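Local atomic coordinates of polysaccharide deacetylase (Streptococcus pyogenes, PDB entry 6DQ3), a protein that removes N-acetyl groups from the cell wall linkage unit of streptococcal rhamnopolysaccharides, as a zinc-dependent member of carbohydrate esterase family 4. Residues 35-40 and 85-90; 81-86 and 98-103; 157-160 and 166-169. One frame throughout, in Å; residues are numbered along the deposited sequence.

Interaction 1 (35-40 and 85-90); sequences DLFDQQ and NVAYPI
Phe-37 and Ile-90 carry most of the contact between helix 34-46 and helix 81-93, two helices that run side by side in nearly the same direction. The axes of the two short segments stay 10.3 Å apart and are inclined by 25° to each other, so side chains rather than backbones close the gap. The tight part lies where the ring of Phe-37 reaches across. With CG anti to the backbone N (chi1 -178°), the ring extends to the far helix, and its CD2 meets CG2 of Ile-90 at 3.8 Å. CB and CD1 of Ile-90 also lie close to CD2 of the ring. Next to them, CE2 of Phe-37 approaches the carbonyl O of Ala-87 at 3.8 Å, with the oxygen at the ring edge and in its plane, while the methyl CB of Ala-87 lies 4.1 Å from the same CE2. Tyr-14 packs edge-to-face with Phe-37 and Ile-17 touches its side chain, further covering a buried residue.

Toward the more exposed side the packing thins. Asp-38 offers its backbone to Ile-90, CA to CG2 at 3.8 Å, and its carboxylate only grazes that methyl group, OD2 to CG2 at 4.1 Å. The acid finds its polar partners beyond the segment: OD2 forms a salt bridge with Lys-93 and OD1 a hydrogen bond with the hydroxyl of Tyr-94. Lys-93 belongs to the last turn of helix 81-93, hence the charge pair ties the two helices together at that end. No hydrogen bond joins the segments themselves; the interface rests on van der Waals contact, with an aromatic edge facing a carbonyl oxygen in a sense that would be mildly favourable electrostatically and an ionic pair at its border.

Interaction 2 (81-86 and 98-103); sequences IDFYNV and ATNNVI
Phe-83, in the first turns of helix 81-93, and Asn-100, midway along strand 98-102, bring the two backbones nearest, with their CA atoms 8.1 Å apart. The helix includes a wider pi-type turn at 83-86, whereas residues 98-102 are extended. Ala-98 and Asn-100 direct their CB atoms to the helix, and Thr-99 between them points the other way. Phe-83 spans the gap with CG anti to the backbone N (chi1 -179°). Above one face of its ring sits CB of Asn-100, 4.2 Å from the ring centroid and only 11° off the normal, a CH-pi contact. One end of the Asn-100 amide lies over the same face, offset toward the rim, and the amide plane is turned 69° from that of the ring.

Strand 71-77, helix 81-93 and strand 98-102 form a beta-alpha-beta unit in which the two strands pair in parallel, and Phe-83 packs the connecting helix onto the second of them. Its CZ meets CB of Ala-98 at 4.4 Å, with the methyl group at the ring edge, near its plane. Phe-76 of the neighbouring strand adds a T-shaped contact to Phe-83, and Met-123 of helix 117-124 also touches the Phe-83 side chain.

Interaction 3 (157-160 and 166-169); sequences DYLD and NTIA
The connection from helix 145-162 to strand 169-171, an alpha-to-beta link of the deacetylase domain, is fastened by Asp-160 and Thr-167. Asp-160 lies near the end of the helix and Thr-167 in the following loop, with the chain turning back in between. One carboxylate oxygen does the holding. OD1 of Asp-160 accepts the backbone N-H of Thr-167 at 2.8 Å, in a fairly straight bond (160° at the hydrogen) that arrives on the syn side but 34° out of the carboxylate plane. The same OD1 accepts the hydroxyl of Thr-167, OG1 lying 2.7 Å away and almost in line with the C-O bond. Two donors of one residue thus grip a single acceptor, which should restrict rotation of both side chains. The Thr-167 torsion that sets OG1 beside its own backbone N (chi1 -54°) presents the two donors together.

The hydroxyl also rests on the helix, its OG1 3.5 Å from CB of Leu-159, and receives a further hydrogen bond from Gln-165. The other carboxylate oxygen, OD2 of Asp-160, serves a more polar outer side: it forms a salt bridge with Lys-156 one turn earlier and accepts a hydrogen bond from a water 3.2 Å from OD2. That water bonds weakly to OD1 of Asn-166, whose stronger partner is again Lys-156. The lysine additionally reaches the backbone O of Thr-167, so its charge is shared between helix and loop and would be expected to favour the ionised form of Asp-160.

Beyond Thr-167, Ile-168 and Ala-169 donate their backbone N-H groups to Gln-131 as the chain enters the sheet. Such helix-loop-strand returns are a recurring element of the distorted beta/alpha barrel of the carbohydrate esterase 4 deacetylases.

Interactions 1 and 2 share helix 81-93 and, within it, Asn-85 and Val-86; their centres are about 12 Å apart on the same side of the chain's centre. A probable backbone hydrogen bond, Tyr-88 N to Phe-83 O, 2.8 Å, runs between them. The helix is thus held on one flank by helix 34-46 and on another by strand 98-102. Interaction 3 comes later in the chain. It lies about 16 Å from interaction 2, centre to centre, and touches it where CD2 of Leu-159 meets CB of Val-102 at 4.2 Å. Interactions 1 and 3, about 26 Å apart between centres, lie on opposite sides of the chain's centre, so the three contacts run from the helix 34-46 side, over strand 98-102, to the helix 145-162 side.

Interaction 1 (35-40 and 85-90)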
loop_
_atom_site.group_PDB
_atom_site.type_symbol
_atom_site.label_atom_id
_atom_site.label_comp_id
_atom_site.label_asym_id
_atom_site.label_seq_id
_atom_site.Cartn_x
_atom_site.Cartn_y
_atom_site.Cartn_z
ATOM N N ASP A 35 12.984 -8.310 11.888
ATOM C CA ASP A 35 13.210 -7.739 13.214
ATOM C C ASP A 35 13.052 -6.222 13.194
ATOM O O ASP A 35 12.471 -5.641 14.117
ATOM C CB ASP A 35 14.594 -8.126 13.730
ATOM C CG ASP A 35 14.703 -9.606 14.067
ATOM O OD1 ASP A 35 13.684 -10.210 14.463
ATOM O OD2 ASP A 35 15.812 -10.164 13.931
ATOM N N LEU A 36 13.556 -5.562 12.146
ATOM C CA LEU A 36 13.432 -4.111 12.053
ATOM C C LEU A 36 11.979 -3.694 11.854
ATOM O O LEU A 36 11.526 -2.704 12.442
ATOM C CB LEU A 36 14.307 -3.578 10.918
ATOM C CG LEU A 36 14.181 -2.086 10.603
ATOM C CD1 LEU A 36 14.565 -1.256 11.822
ATOM C CD2 LEU A 36 15.035 -1.699 9.406
ATOM N N PHE A 37 11.238 -4.420 11.015
ATOM C CA PHE A 37 9.817 -4.137 10.857
ATOM C C PHE A 37 9.104 -4.232 12.202
ATOM O O PHE A 37 8.323 -3.346 12.569
ATOM C CB PHE A 37 9.212 -5.096 9.832
ATOM C CG PHE A 37 7.757 -4.859 9.559
ATOM C CD1 PHE A 37 7.305 -3.619 9.139
ATOM C CD2 PHE A 37 6.839 -5.879 9.727
ATOM C CE1 PHE A 37 5.966 -3.408 8.887
ATOM C CE2 PHE A 37 5.503 -5.675 9.478
ATOM C CZ PHE A 37 5.064 -4.435 9.054
ATOM N N ASP A 38 9.390 -5.291 12.967
ATOM C CA ASP A 38 8.836 -5.417 14.310
ATOM C C ASP A 38 9.140 -4.173 15.138
ATOM O O ASP A 38 8.246 -3.603 15.774
ATOM C CB ASP A 38 9.394 -6.680 14.981
ATOM C CG ASP A 38 8.738 -6.977 16.314
ATOM O OD1 ASP A 38 8.944 -6.190 17.262
ATOM O OD2 ASP A 38 8.012 -7.992 16.412
ATOM N N GLN A 39 10.394 -3.712 15.103
ATOM C CA GLN A 39 10.792 -2.568 15.918
ATOM C C GLN A 39 10.159 -1.269 15.426
ATOM O O GLN A 39 9.877 -0.378 16.236
ATOM C CB GLN A 39 12.315 -2.440 15.933
ATOM C CG GLN A 39 13.014 -3.547 16.705
ATOM C CD GLN A 39 14.493 -3.662 16.377
ATOM O OE1 GLN A 39 15.091 -2.752 15.806
ATOM N NE2 GLN A 39 15.090 -4.793 16.740
ATOM N N GLN A 40 9.936 -1.140 14.118
ATOM C CA GLN A 40 9.242 0.036 13.604
ATOM C C GLN A 40 7.798 0.071 14.088
ATOM O O GLN A 40 7.314 1.109 14.554
ATOM C CB GLN A 40 9.297 0.050 12.078
ATOM C CG GLN A 40 10.677 0.318 11.507
ATOM C CD GLN A 40 10.744 0.039 10.020
ATOM O OE1 GLN A 40 9.835 -0.568 9.450
ATOM N NE2 GLN A 40 11.819 0.480 9.384
ATOM N N ASN A 85 3.401 -14.428 5.016
ATOM C CA ASN A 85 4.232 -15.279 5.859
ATOM C C ASN A 85 4.968 -14.493 6.937
ATOM O O ASN A 85 5.210 -15.020 8.026
ATOM C CB ASN A 85 5.275 -16.034 5.028
ATOM C CG ASN A 85 4.673 -17.125 4.164
ATOM O OD1 ASN A 85 3.632 -17.697 4.488
ATOM N ND2 ASN A 85 5.345 -17.431 3.061
ATOM N N VAL A 86 5.347 -13.250 6.653
ATOM C CA VAL A 86 6.231 -12.508 7.542
ATOM C C VAL A 86 5.541 -11.263 8.092
ATOM O O VAL A 86 5.412 -11.107 9.310
ATOM C CB VAL A 86 7.540 -12.146 6.811
ATOM C CG1 VAL A 86 8.523 -11.476 7.754
ATOM C CG2 VAL A 86 8.162 -13.392 6.179
ATOM N N ALA A 87 5.079 -10.377 7.208
ATOM C CA ALA A 87 4.556 -9.095 7.674
ATOM C C ALA A 87 3.270 -9.267 8.480
ATOM O O ALA A 87 3.095 -8.625 9.522
ATOM C CB ALA A 87 4.326 -8.159 6.487
ATOM N N TYR A 88 2.360 -10.118 8.007
ATOM C CA TYR A 88 1.037 -10.234 8.622
ATOM C C TYR A 88 1.090 -10.675 10.079
ATOM O O TYR A 88 0.390 -10.071 10.912
ATOM C CB TYR A 88 0.197 -11.181 7.755
ATOM C CG TYR A 88 -1.161 -11.529 8.297
ATOM C CD1 TYR A 88 -2.090 -10.539 8.578
ATOM C CD2 TYR A 88 -1.521 -12.848 8.518
ATOM C CE1 TYR A 88 -3.333 -10.855 9.076
ATOM C CE2 TYR A 88 -2.758 -13.175 9.018
ATOM C CZ TYR A 88 -3.663 -12.174 9.294
ATOM O OH TYR A 88 -4.901 -12.496 9.787
ATOM N N PRO A 89 1.854 -11.703 10.463
ATOM C CA PRO A 89 1.937 -12.031 11.899
ATOM C C PRO A 89 2.429 -10.874 12.746
ATOM O O PRO A 89 1.935 -10.657 13.860
ATOM C CB PRO A 89 2.921 -13.210 11.942
ATOM C CG PRO A 89 2.857 -13.814 10.577
ATOM C CD PRO A 89 2.560 -12.679 9.615
ATOM N N ILE A 90 3.414 -10.127 12.248
ATOM C CA ILE A 90 3.943 -8.997 13.000
ATOM C C ILE A 90 2.906 -7.883 13.093
ATOM O O ILE A 90 2.774 -7.226 14.132
ATOM C CB ILE A 90 5.261 -8.516 12.364
ATOM C CG1 ILE A 90 6.296 -9.648 12.422
ATOM C CG2 ILE A 90 5.765 -7.280 13.082
ATOM C CD1 ILE A 90 7.574 -9.400 11.636
#

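Interaction 2 (81-86 and 98-103)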
loop_
_atom_site.group_PDB
_atom_site.type_symbol
_atom_site.label_atom_id
_atom_site.label_comp_id
_atom_site.label_asym_id
_atom_site.label_seq_id
_atom_site.Cartn_x
_atom_site.Cartn_y
_atom_site.Cartn_z
ATOM N N ILE A 81 4.237 -13.060 -1.284
ATOM C CA ILE A 81 3.826 -14.038 -0.283
ATOM C C ILE A 81 4.438 -13.714 1.080
ATOM O O ILE A 81 3.871 -14.072 2.123
ATOM C CB ILE A 81 4.183 -15.459 -0.769
ATOM C CG1 ILE A 81 3.595 -16.511 0.174
ATOM C CG2 ILE A 81 5.694 -15.628 -0.908
ATOM C CD1 ILE A 81 2.078 -16.494 0.228
ATOM N N ASP A 82 5.575 -13.011 1.110
ATOM C CA ASP A 82 6.153 -12.633 2.395
ATOM C C ASP A 82 5.239 -11.691 3.176
ATOM O O ASP A 82 5.395 -11.570 4.394
ATOM C CB ASP A 82 7.552 -12.010 2.223
ATOM C CG ASP A 82 7.548 -10.709 1.422
ATOM O OD1 ASP A 82 6.488 -10.293 0.913
ATOM O OD2 ASP A 82 8.627 -10.090 1.306
ATOM N N PHE A 83 4.283 -11.022 2.518
ATOM C CA PHE A 83 3.322 -10.222 3.273
ATOM C C PHE A 83 2.468 -11.111 4.171
ATOM O O PHE A 83 2.171 -10.752 5.317
ATOM C CB PHE A 83 2.434 -9.396 2.332
ATOM C CG PHE A 83 1.436 -8.540 3.062
ATOM C CD1 PHE A 83 1.808 -7.317 3.599
ATOM C CD2 PHE A 83 0.130 -8.975 3.241
ATOM C CE1 PHE A 83 0.889 -6.537 4.288
ATOM C CE2 PHE A 83 -0.788 -8.199 3.924
ATOM C CZ PHE A 83 -0.408 -6.984 4.451
ATOM N N TYR A 84 2.084 -12.289 3.679
ATOM C CA TYR A 84 1.325 -13.234 4.494
ATOM C C TYR A 84 2.215 -14.002 5.462
ATOM O O TYR A 84 1.828 -14.228 6.617
ATOM C CB TYR A 84 0.582 -14.209 3.585
ATOM C CG TYR A 84 -0.197 -15.280 4.301
ATOM C CD1 TYR A 84 -1.393 -14.985 4.938
ATOM C CD2 TYR A 84 0.241 -16.598 4.307
ATOM C CE1 TYR A 84 -2.118 -15.963 5.582
ATOM C CE2 TYR A 84 -0.481 -17.586 4.944
ATOM C CZ TYR A 84 -1.660 -17.262 5.581
ATOM O OH TYR A 84 -2.387 -18.238 6.220
ATOM N N ASN A 85 3.401 -14.428 5.016
ATOM C CA ASN A 85 4.232 -15.279 5.859
ATOM C C ASN A 85 4.968 -14.493 6.937
ATOM O O ASN A 85 5.210 -15.020 8.026
ATOM C CB ASN A 85 5.275 -16.034 5.028
ATOM C CG ASN A 85 4.673 -17.125 4.164
ATOM O OD1 ASN A 85 3.632 -17.697 4.488
ATOM N ND2 ASN A 85 5.345 -17.431 3.061
ATOM N N VAL A 86 5.347 -13.250 6.653
ATOM C CA VAL A 86 6.231 -12.508 7.542
ATOM C C VAL A 86 5.541 -11.263 8.092
ATOM O O VAL A 86 5.412 -11.107 9.310
ATOM C CB VAL A 86 7.540 -12.146 6.811
ATOM C CG1 VAL A 86 8.523 -11.476 7.754
ATOM C CG2 VAL A 86 8.162 -13.392 6.179
ATOM N N ALA A 98 -3.109 -2.804 7.763
ATOM C CA ALA A 98 -2.269 -2.480 6.616
ATOM C C ALA A 98 -2.974 -2.859 5.323
ATOM O O ALA A 98 -3.909 -3.663 5.310
ATOM C CB ALA A 98 -0.908 -3.184 6.699
ATOM N N THR A 99 -2.505 -2.264 4.225
ATOM C CA THR A 99 -3.076 -2.463 2.903
ATOM C C THR A 99 -2.030 -3.072 1.987
ATOM O O THR A 99 -0.876 -2.635 1.974
ATOM C CB THR A 99 -3.553 -1.133 2.283
ATOM O OG1 THR A 99 -4.620 -0.591 3.060
ATOM C CG2 THR A 99 -4.025 -1.344 0.845
ATOM N N ASN A 100 -2.429 -4.074 1.213
ATOM C CA ASN A 100 -1.575 -4.601 0.159
ATOM C C ASN A 100 -2.204 -4.334 -1.204
ATOM O O ASN A 100 -3.378 -4.645 -1.429
ATOM C CB ASN A 100 -1.323 -6.098 0.318
ATOM C CG ASN A 100 -0.191 -6.576 -0.561
ATOM O OD1 ASN A 100 -0.301 -6.572 -1.788
ATOM N ND2 ASN A 100 0.916 -6.967 0.057
ATOM N N ASN A 101 -1.412 -3.776 -2.109
ATOM C CA ASN A 101 -1.860 -3.460 -3.459
ATOM C C ASN A 101 -1.539 -4.632 -4.377
ATOM O O ASN A 101 -0.367 -4.951 -4.605
ATOM C CB ASN A 101 -1.195 -2.161 -3.892
ATOM C CG ASN A 101 -1.533 -1.023 -2.942
ATOM O OD1 ASN A 101 -2.703 -0.803 -2.635
ATOM N ND2 ASN A 101 -0.517 -0.327 -2.443
ATOM N N VAL A 102 -2.589 -5.251 -4.916
ATOM C CA VAL A 102 -2.522 -6.608 -5.442
ATOM C C VAL A 102 -2.401 -6.597 -6.961
ATOM O O VAL A 102 -3.156 -5.904 -7.660
ATOM C CB VAL A 102 -3.753 -7.428 -5.017
ATOM C CG1 VAL A 102 -3.684 -8.835 -5.624
ATOM C CG2 VAL A 102 -3.882 -7.483 -3.500
ATOM N N ILE A 103 -1.465 -7.400 -7.466
ATOM C CA ILE A 103 -1.329 -7.689 -8.888
ATOM C C ILE A 103 -2.237 -8.881 -9.169
ATOM O O ILE A 103 -1.868 -10.029 -8.913
ATOM C CB ILE A 103 0.122 -7.986 -9.265
ATOM C CG1 ILE A 103 1.038 -6.847 -8.809
ATOM C CG2 ILE A 103 0.256 -8.230 -10.758
ATOM C CD1 ILE A 103 2.522 -7.168 -8.923
#

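Interaction 3 (157-160 and 166-169)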
loop_
_atom_site.group_PDB
_atom_site.type_symbol
_atom_site.label_atom_id
_atom_site.label_comp_id
_atom_site.label_asym_id
_atom_site.label_seq_id
_atom_site.Cartn_x
_atom_site.Cartn_y
_atom_site.Cartn_z
ATOM N N ASP A 157 -12.565 -5.277 -10.736
ATOM C CA ASP A 157 -13.704 -6.186 -10.795
ATOM C C ASP A 157 -13.359 -7.537 -10.183
ATOM O O ASP A 157 -14.217 -8.178 -9.566
ATOM C CB ASP A 157 -14.173 -6.361 -12.238
ATOM C CG ASP A 157 -14.776 -5.093 -12.813
ATOM O OD1 ASP A 157 -15.188 -4.216 -12.025
ATOM O OD2 ASP A 157 -14.837 -4.973 -14.054
ATOM N N TYR A 158 -12.110 -7.979 -10.339
ATOM C CA TYR A 158 -11.676 -9.249 -9.768
ATOM C C TYR A 158 -11.659 -9.186 -8.245
ATOM O O TYR A 158 -12.239 -10.045 -7.574
ATOM C CB TYR A 158 -10.295 -9.602 -10.327
ATOM C CG TYR A 158 -9.687 -10.890 -9.815
ATOM C CD1 TYR A 158 -9.957 -12.108 -10.432
ATOM C CD2 TYR A 158 -8.824 -10.882 -8.732
ATOM C CE1 TYR A 158 -9.388 -13.292 -9.964
ATOM C CE2 TYR A 158 -8.251 -12.056 -8.259
ATOM C CZ TYR A 158 -8.535 -13.254 -8.875
ATOM O OH TYR A 158 -7.958 -14.413 -8.394
ATOM N N LEU A 159 -11.007 -8.170 -7.680
ATOM C CA LEU A 159 -10.978 -8.038 -6.228
ATOM C C LEU A 159 -12.379 -7.832 -5.664
ATOM O O LEU A 159 -12.745 -8.437 -4.648
ATOM C CB LEU A 159 -10.066 -6.879 -5.826
ATOM C CG LEU A 159 -8.596 -7.031 -6.213
ATOM C CD1 LEU A 159 -7.883 -5.692 -6.152
ATOM C CD2 LEU A 159 -7.909 -8.043 -5.312
ATOM N N ASP A 160 -13.182 -6.984 -6.317
ATOM C CA ASP A 160 -14.532 -6.717 -5.836
ATOM C C ASP A 160 -15.364 -7.987 -5.775
ATOM O O ASP A 160 -16.093 -8.215 -4.804
ATOM C CB ASP A 160 -15.233 -5.700 -6.738
ATOM C CG ASP A 160 -14.636 -4.321 -6.636
ATOM O OD1 ASP A 160 -13.689 -4.142 -5.846
ATOM O OD2 ASP A 160 -15.117 -3.410 -7.347
ATOM N N ASN A 166 -15.699 -3.396 -2.345
ATOM C CA ASN A 166 -15.628 -2.268 -3.270
ATOM C C ASN A 166 -14.224 -1.689 -3.146
ATOM O O ASN A 166 -13.933 -0.942 -2.205
ATOM C CB ASN A 166 -16.693 -1.221 -2.961
ATOM C CG ASN A 166 -16.583 -0.004 -3.859
ATOM O OD1 ASN A 166 -16.010 -0.070 -4.947
ATOM N ND2 ASN A 166 -17.136 1.117 -3.406
ATOM N N THR A 167 -13.347 -2.052 -4.079
ATOM C CA THR A 167 -11.979 -1.552 -4.075
ATOM C C THR A 167 -11.967 -0.072 -4.426
ATOM O O THR A 167 -12.571 0.341 -5.421
ATOM C CB THR A 167 -11.134 -2.338 -5.076
ATOM O OG1 THR A 167 -11.243 -3.742 -4.801
ATOM C CG2 THR A 167 -9.673 -1.922 -4.992
ATOM N N ILE A 168 -11.281 0.732 -3.618
ATOM C CA ILE A 168 -11.296 2.180 -3.803
ATOM C C ILE A 168 -9.924 2.773 -4.066
ATOM O O ILE A 168 -9.846 3.956 -4.429
ATOM C CB ILE A 168 -11.943 2.895 -2.596
ATOM C CG1 ILE A 168 -11.142 2.639 -1.316
ATOM C CG2 ILE A 168 -13.371 2.423 -2.399
ATOM C CD1 ILE A 168 -11.481 3.605 -0.194
ATOM N N ALA A 169 -8.838 2.018 -3.885
ATOM C CA ALA A 169 -7.498 2.574 -3.987
ATOM C C ALA A 169 -6.675 1.803 -5.003
ATOM O O ALA A 169 -6.836 0.590 -5.167
ATOM C CB ALA A 169 -6.784 2.555 -2.622
HETATM O O HOH W 1 -17.975 -2.372 -6.384
#